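Long-range contacts in geranylgeranyl pyrophosphate synthetase (Pyrococcus horikoshii, PDB 1WY0), which probably synthesises geranylgeranyl diphosphate by condensing isopentenyl diphosphate with allylic diphosphates: residues N253-D258 with L294-S299; I212-W217 with K335-R340. All blocks are in the same frame, centred on the assembly; numbering follows the deposited sequence.

Contact 1. Residues N253-D258 with L294-S299; sequences NADEKD and LKKYGS
Y297 lays its ring against A254 and sends its hydroxyl to the start of helix 256-264, where D255 is the N-cap; behind the tyrosine, helix 283-296 ends in a Schellman motif with G298 as the C-prime residue. CA of A254 stands over one ring face, a CH-pi contact 3.7 Å from the centroid, while its CB touches CE2 at 3.6 Å. CG of K296 lies over the opposite face, so the ring is sandwiched near its rim. At the ring edge, in plane, OH of Y297 donates to OD2 of D258; the modelled separation of 2.4 Å is very short and its exact value doubtful. The same hydroxyl accepts from the backbone N of D255 at 3.3 Å in a nearly straight bond (172°), so it is held from two directions. OD2 of D258 is also gripped on its syn side, tilted somewhat out of the carboxylate plane, by NZ of K296 at 2.7 Å, a salt bridge made by a lysine chain extended beyond CG. OD2 of D255 and OD2 of D258, both acceptors, lie only 2.8 Å apart, a closeness that the nearby lysine charge would probably ease. A water donates to D255 OD2 and accepts weakly from K257 NZ and K296 NZ. Farther out, H249 of the preceding helix binds both segments, taking N253 ND2 on its carbonyl and pairing its ND1 with S299 OG. D255 itself carries CG between its backbone N and carbonyl carbon (chi1 60°), which brings OD1 to the N of D258, 2.8 Å away at 168°, the capping bond.

Contact 2. Residues I212-W217 with K335-R340; sequences IAFQIW and KFIVER
CA of F214 comes within 6.0 Å of CA of I337, and CA of W217 within 6.3 Å of CA of V338, so one flank of helix 197-224 meets the backbone at the C-terminal end of the chain. W217 makes the largest single contribution. Its CG is anti to the backbone N (chi1 -170°), which swings the indole out from the helix and across V338. CA of V338 sits 4.0 Å from the centroid of the five-membered ring, almost exactly on its normal, and the carbonyl O of V338 lies over the same face, tight against CZ2 at 3.0 Å. In the ring plane, NE1 donates to the O of R340 at 3.0 Å and 162°, approaching from above the carbonyl plane. The indole and the arginine chain run antiparallel, CD1 of W217 lying over the centre of the guanidinium with the two planes 73° apart. F214 and W217 lead into the DDVLD sequence, the second aspartate-rich (DDxxD) motif of polyprenyl synthetases, which in relatives coordinates the magnesium that holds the diphosphate. NH2 of R340 forms a salt bridge with D218, the first aspartate of that motif, and also reaches CE1 of F214 at 3.4 Å; its NE bonds weakly back to I337 O. A leucine in place of W217 has no ring N-H, so the R340 carbonyl would probably be left without this donor and the guanidinium face without the indole edge against it, though D218 would still hold its end. CG2 of I337 presses on CA of F214 at 3.8 Å and meets the phenyl ring at its edge, the two side chains crossing at about a right angle. On the far side of the tail, F336 packs edge-to-face with Y4 and F8, and OE1 of E339 bonds to the Y4 hydroxyl.

From the N-terminal helix 3-25, which later receives the chain's end, the chain reaches 212-217 on helix 197-224, where the loop of contact 2 opens. Segment 253-258 then starts the smaller loop of contact 1, which includes the unmodelled residues 269-281 and closes at 294-299 after 35 intervening residues. The outer loop closes at 335-340, so contact 1 is enclosed by contact 2 and the two do not cross. Their centres are 24 Å apart and their nearest atoms about 8 Å, without touching. Contact 1 joins peripheral helices, whereas contact 2 ties the C-terminal tail to a helix nearer the chain centre. Helix 299-315, starting at S299, runs between them: its K308 and I311 pack on V338.

Contact 1. Residues N253-D258 with L294-S299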
# COMPACT_ATOMS: atom_id res chain seq x y z
N ASN A 253 -23.29 19.49 -22.32
CA ASN A 253 -24.29 19.80 -23.33
C ASN A 253 -25.43 20.70 -22.84
O ASN A 253 -26.17 21.28 -23.63
CB ASN A 253 -24.84 18.47 -23.86
CG ASN A 253 -23.94 17.95 -24.96
OD1 ASN A 253 -23.97 18.42 -26.10
ND2 ASN A 253 -23.20 16.88 -24.62
N ALA A 254 -25.59 20.79 -21.51
CA ALA A 254 -26.79 21.47 -21.00
C ALA A 254 -26.68 23.00 -21.00
O ALA A 254 -25.60 23.57 -20.92
CB ALA A 254 -27.08 20.96 -19.59
N ASP A 255 -27.81 23.71 -21.10
CA ASP A 255 -27.78 25.17 -21.09
C ASP A 255 -27.60 25.61 -19.65
O ASP A 255 -27.77 24.82 -18.73
CB ASP A 255 -29.08 25.76 -21.66
CG ASP A 255 -30.31 25.34 -20.88
OD1 ASP A 255 -30.37 25.59 -19.66
OD2 ASP A 255 -31.24 24.76 -21.49
N GLU A 256 -27.26 26.88 -19.45
CA GLU A 256 -27.02 27.41 -18.12
C GLU A 256 -28.14 27.20 -17.12
O GLU A 256 -27.90 26.83 -15.97
CB GLU A 256 -26.68 28.89 -18.21
CG GLU A 256 -25.22 29.14 -18.50
CD GLU A 256 -24.34 28.51 -17.45
OE1 GLU A 256 -24.55 28.79 -16.25
OE2 GLU A 256 -23.44 27.72 -17.82
N LYS A 257 -29.37 27.44 -17.55
CA LYS A 257 -30.51 27.31 -16.69
C LYS A 257 -30.58 25.88 -16.10
O LYS A 257 -30.75 25.66 -14.91
CB LYS A 257 -31.70 27.60 -17.60
CG LYS A 257 -32.97 27.88 -16.82
CD LYS A 257 -34.24 27.71 -17.66
CE LYS A 257 -35.18 26.68 -17.02
NZ LYS A 257 -36.13 26.18 -18.01
N ASP A 258 -30.44 24.90 -16.98
CA ASP A 258 -30.51 23.52 -16.56
C ASP A 258 -29.34 23.11 -15.68
O ASP A 258 -29.54 22.48 -14.64
CB ASP A 258 -30.65 22.61 -17.78
CG ASP A 258 -31.95 22.87 -18.54
OD1 ASP A 258 -32.93 23.29 -17.90
OD2 ASP A 258 -32.01 22.63 -19.77
N LEU A 294 -31.13 15.03 -17.19
CA LEU A 294 -30.14 14.22 -17.89
C LEU A 294 -30.69 13.61 -19.19
O LEU A 294 -29.99 13.52 -20.20
CB LEU A 294 -29.65 13.10 -16.98
CG LEU A 294 -28.93 13.49 -15.69
CD1 LEU A 294 -28.56 12.24 -14.92
CD2 LEU A 294 -27.68 14.31 -16.01
N LYS A 295 -31.95 13.18 -19.15
CA LYS A 295 -32.58 12.56 -20.31
C LYS A 295 -32.83 13.59 -21.42
O LYS A 295 -32.78 13.32 -22.61
CB LYS A 295 -33.92 11.97 -19.87
CG LYS A 295 -33.78 10.66 -19.10
CD LYS A 295 -35.14 10.14 -18.66
CE LYS A 295 -35.06 8.79 -17.93
NZ LYS A 295 -36.41 8.30 -17.63
N LYS A 296 -33.17 14.81 -20.96
CA LYS A 296 -33.40 15.91 -21.89
C LYS A 296 -32.28 16.03 -22.92
O LYS A 296 -32.50 16.37 -24.07
CB LYS A 296 -33.47 17.19 -21.06
CG LYS A 296 -33.83 18.44 -21.88
CD LYS A 296 -34.15 19.63 -20.98
CE LYS A 296 -34.27 20.97 -21.73
NZ LYS A 296 -34.42 22.06 -20.77
N TYR A 297 -31.04 15.76 -22.46
CA TYR A 297 -29.88 15.92 -23.35
C TYR A 297 -29.29 14.58 -23.81
O TYR A 297 -28.18 14.51 -24.32
CB TYR A 297 -28.81 16.72 -22.61
CG TYR A 297 -29.29 18.11 -22.35
CD1 TYR A 297 -29.13 19.09 -23.32
CD2 TYR A 297 -29.86 18.44 -21.12
CE1 TYR A 297 -29.55 20.39 -23.07
CE2 TYR A 297 -30.27 19.73 -20.86
CZ TYR A 297 -30.11 20.71 -21.83
OH TYR A 297 -30.54 22.00 -21.59
N GLY A 298 -30.04 13.48 -23.58
CA GLY A 298 -29.59 12.18 -24.08
C GLY A 298 -28.38 11.64 -23.32
O GLY A 298 -27.76 10.65 -23.69
N SER A 299 -28.03 12.30 -22.22
CA SER A 299 -26.86 11.90 -21.43
C SER A 299 -26.85 10.43 -21.01
O SER A 299 -25.82 9.77 -21.14
CB SER A 299 -26.74 12.80 -20.20
OG SER A 299 -26.48 14.14 -20.59
O HOH W 1 -34.24 25.47 -20.65

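Contact 2. Residues I212-W217 with K335-R340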
# COMPACT_ATOMS: atom_id res chain seq x y z
N ILE A 212 -13.55 -0.43 -18.40
CA ILE A 212 -14.19 0.88 -18.44
C ILE A 212 -15.70 0.79 -18.65
O ILE A 212 -16.46 1.42 -17.92
CB ILE A 212 -13.53 1.78 -19.52
CG1 ILE A 212 -12.15 2.23 -19.03
CG2 ILE A 212 -14.40 2.98 -19.81
CD1 ILE A 212 -11.38 3.10 -20.02
N ALA A 213 -16.12 -0.01 -19.63
CA ALA A 213 -17.55 -0.15 -19.92
C ALA A 213 -18.36 -0.71 -18.75
O ALA A 213 -19.52 -0.35 -18.57
CB ALA A 213 -17.74 -1.04 -21.16
N PHE A 214 -17.76 -1.61 -17.98
CA PHE A 214 -18.29 -2.16 -16.74
C PHE A 214 -18.90 -1.06 -15.88
O PHE A 214 -20.09 -1.05 -15.58
CB PHE A 214 -17.14 -2.83 -15.99
CG PHE A 214 -17.62 -3.29 -14.64
CD1 PHE A 214 -18.66 -4.21 -14.56
CD2 PHE A 214 -17.01 -2.82 -13.49
CE1 PHE A 214 -19.09 -4.66 -13.32
CE2 PHE A 214 -17.45 -3.27 -12.25
CZ PHE A 214 -18.48 -4.19 -12.16
N GLN A 215 -17.97 -0.20 -15.48
CA GLN A 215 -18.29 0.89 -14.58
C GLN A 215 -19.33 1.83 -15.19
O GLN A 215 -20.28 2.22 -14.52
CB GLN A 215 -17.03 1.67 -14.20
CG GLN A 215 -17.29 2.70 -13.11
CD GLN A 215 -17.87 2.06 -11.86
OE1 GLN A 215 -17.25 1.19 -11.25
NE2 GLN A 215 -19.08 2.47 -11.49
N ILE A 216 -19.16 2.18 -16.46
CA ILE A 216 -20.11 3.06 -17.13
C ILE A 216 -21.52 2.47 -17.12
O ILE A 216 -22.50 3.18 -16.91
CB ILE A 216 -19.71 3.33 -18.60
CG1 ILE A 216 -18.42 4.15 -18.67
CG2 ILE A 216 -20.86 4.07 -19.33
CD1 ILE A 216 -17.80 4.17 -20.05
N TRP A 217 -21.62 1.16 -17.35
CA TRP A 217 -22.91 0.49 -17.35
C TRP A 217 -23.52 0.46 -15.95
O TRP A 217 -24.74 0.51 -15.79
CB TRP A 217 -22.77 -0.93 -17.91
CG TRP A 217 -24.09 -1.59 -18.18
CD1 TRP A 217 -24.67 -2.60 -17.47
CD2 TRP A 217 -24.99 -1.28 -19.25
NE1 TRP A 217 -25.88 -2.94 -18.03
CE2 TRP A 217 -26.11 -2.15 -19.12
CE3 TRP A 217 -24.97 -0.36 -20.30
CZ2 TRP A 217 -27.19 -2.11 -20.01
CZ3 TRP A 217 -26.05 -0.32 -21.19
CH2 TRP A 217 -27.15 -1.20 -21.03
N LYS A 335 -20.04 -9.39 -23.12
CA LYS A 335 -21.41 -9.16 -23.58
C LYS A 335 -22.37 -9.11 -22.39
O LYS A 335 -23.32 -8.34 -22.39
CB LYS A 335 -21.82 -10.24 -24.58
CG LYS A 335 -22.76 -9.74 -25.66
CD LYS A 335 -23.26 -10.89 -26.54
CE LYS A 335 -24.28 -10.39 -27.57
NZ LYS A 335 -24.84 -11.50 -28.41
N PHE A 336 -22.12 -9.95 -21.39
CA PHE A 336 -22.97 -9.95 -20.20
C PHE A 336 -22.83 -8.64 -19.44
O PHE A 336 -23.80 -8.03 -18.99
CB PHE A 336 -22.51 -11.10 -19.30
CG PHE A 336 -23.21 -11.02 -17.97
CD1 PHE A 336 -24.54 -11.42 -17.87
CD2 PHE A 336 -22.52 -10.60 -16.85
CE1 PHE A 336 -25.17 -11.41 -16.63
CE2 PHE A 336 -23.16 -10.59 -15.61
CZ PHE A 336 -24.48 -10.99 -15.50
N ILE A 337 -21.58 -8.22 -19.28
CA ILE A 337 -21.31 -7.04 -18.51
C ILE A 337 -22.10 -5.82 -18.99
O ILE A 337 -22.20 -4.81 -18.31
CB ILE A 337 -19.81 -6.78 -18.58
CG1 ILE A 337 -19.10 -7.49 -17.43
CG2 ILE A 337 -19.53 -5.27 -18.47
CD1 ILE A 337 -17.58 -7.34 -17.50
N VAL A 338 -22.64 -5.91 -20.23
CA VAL A 338 -23.36 -4.76 -20.78
C VAL A 338 -24.85 -5.03 -21.08
O VAL A 338 -25.58 -4.17 -21.57
CB VAL A 338 -22.66 -4.30 -22.06
CG1 VAL A 338 -22.83 -5.33 -23.17
CG2 VAL A 338 -23.23 -2.96 -22.51
N GLU A 339 -25.31 -6.27 -20.81
CA GLU A 339 -26.70 -6.59 -21.10
C GLU A 339 -27.55 -6.77 -19.83
O GLU A 339 -28.77 -6.73 -19.87
CB GLU A 339 -26.73 -7.88 -21.93
CG GLU A 339 -26.63 -7.62 -23.44
CD GLU A 339 -26.77 -8.92 -24.18
OE1 GLU A 339 -26.37 -9.94 -23.65
OE2 GLU A 339 -27.31 -8.91 -25.29
N ARG A 340 -26.80 -7.00 -18.74
CA ARG A 340 -27.43 -7.24 -17.45
C ARG A 340 -28.20 -6.01 -16.95
O ARG A 340 -28.12 -4.92 -17.50
CB ARG A 340 -26.33 -7.57 -16.45
CG ARG A 340 -25.49 -6.34 -16.11
CD ARG A 340 -24.30 -6.68 -15.20
NE ARG A 340 -23.19 -5.75 -15.43
CZ ARG A 340 -23.07 -4.71 -14.59
NH1 ARG A 340 -23.92 -4.56 -13.59
NH2 ARG A 340 -22.07 -3.83 -14.75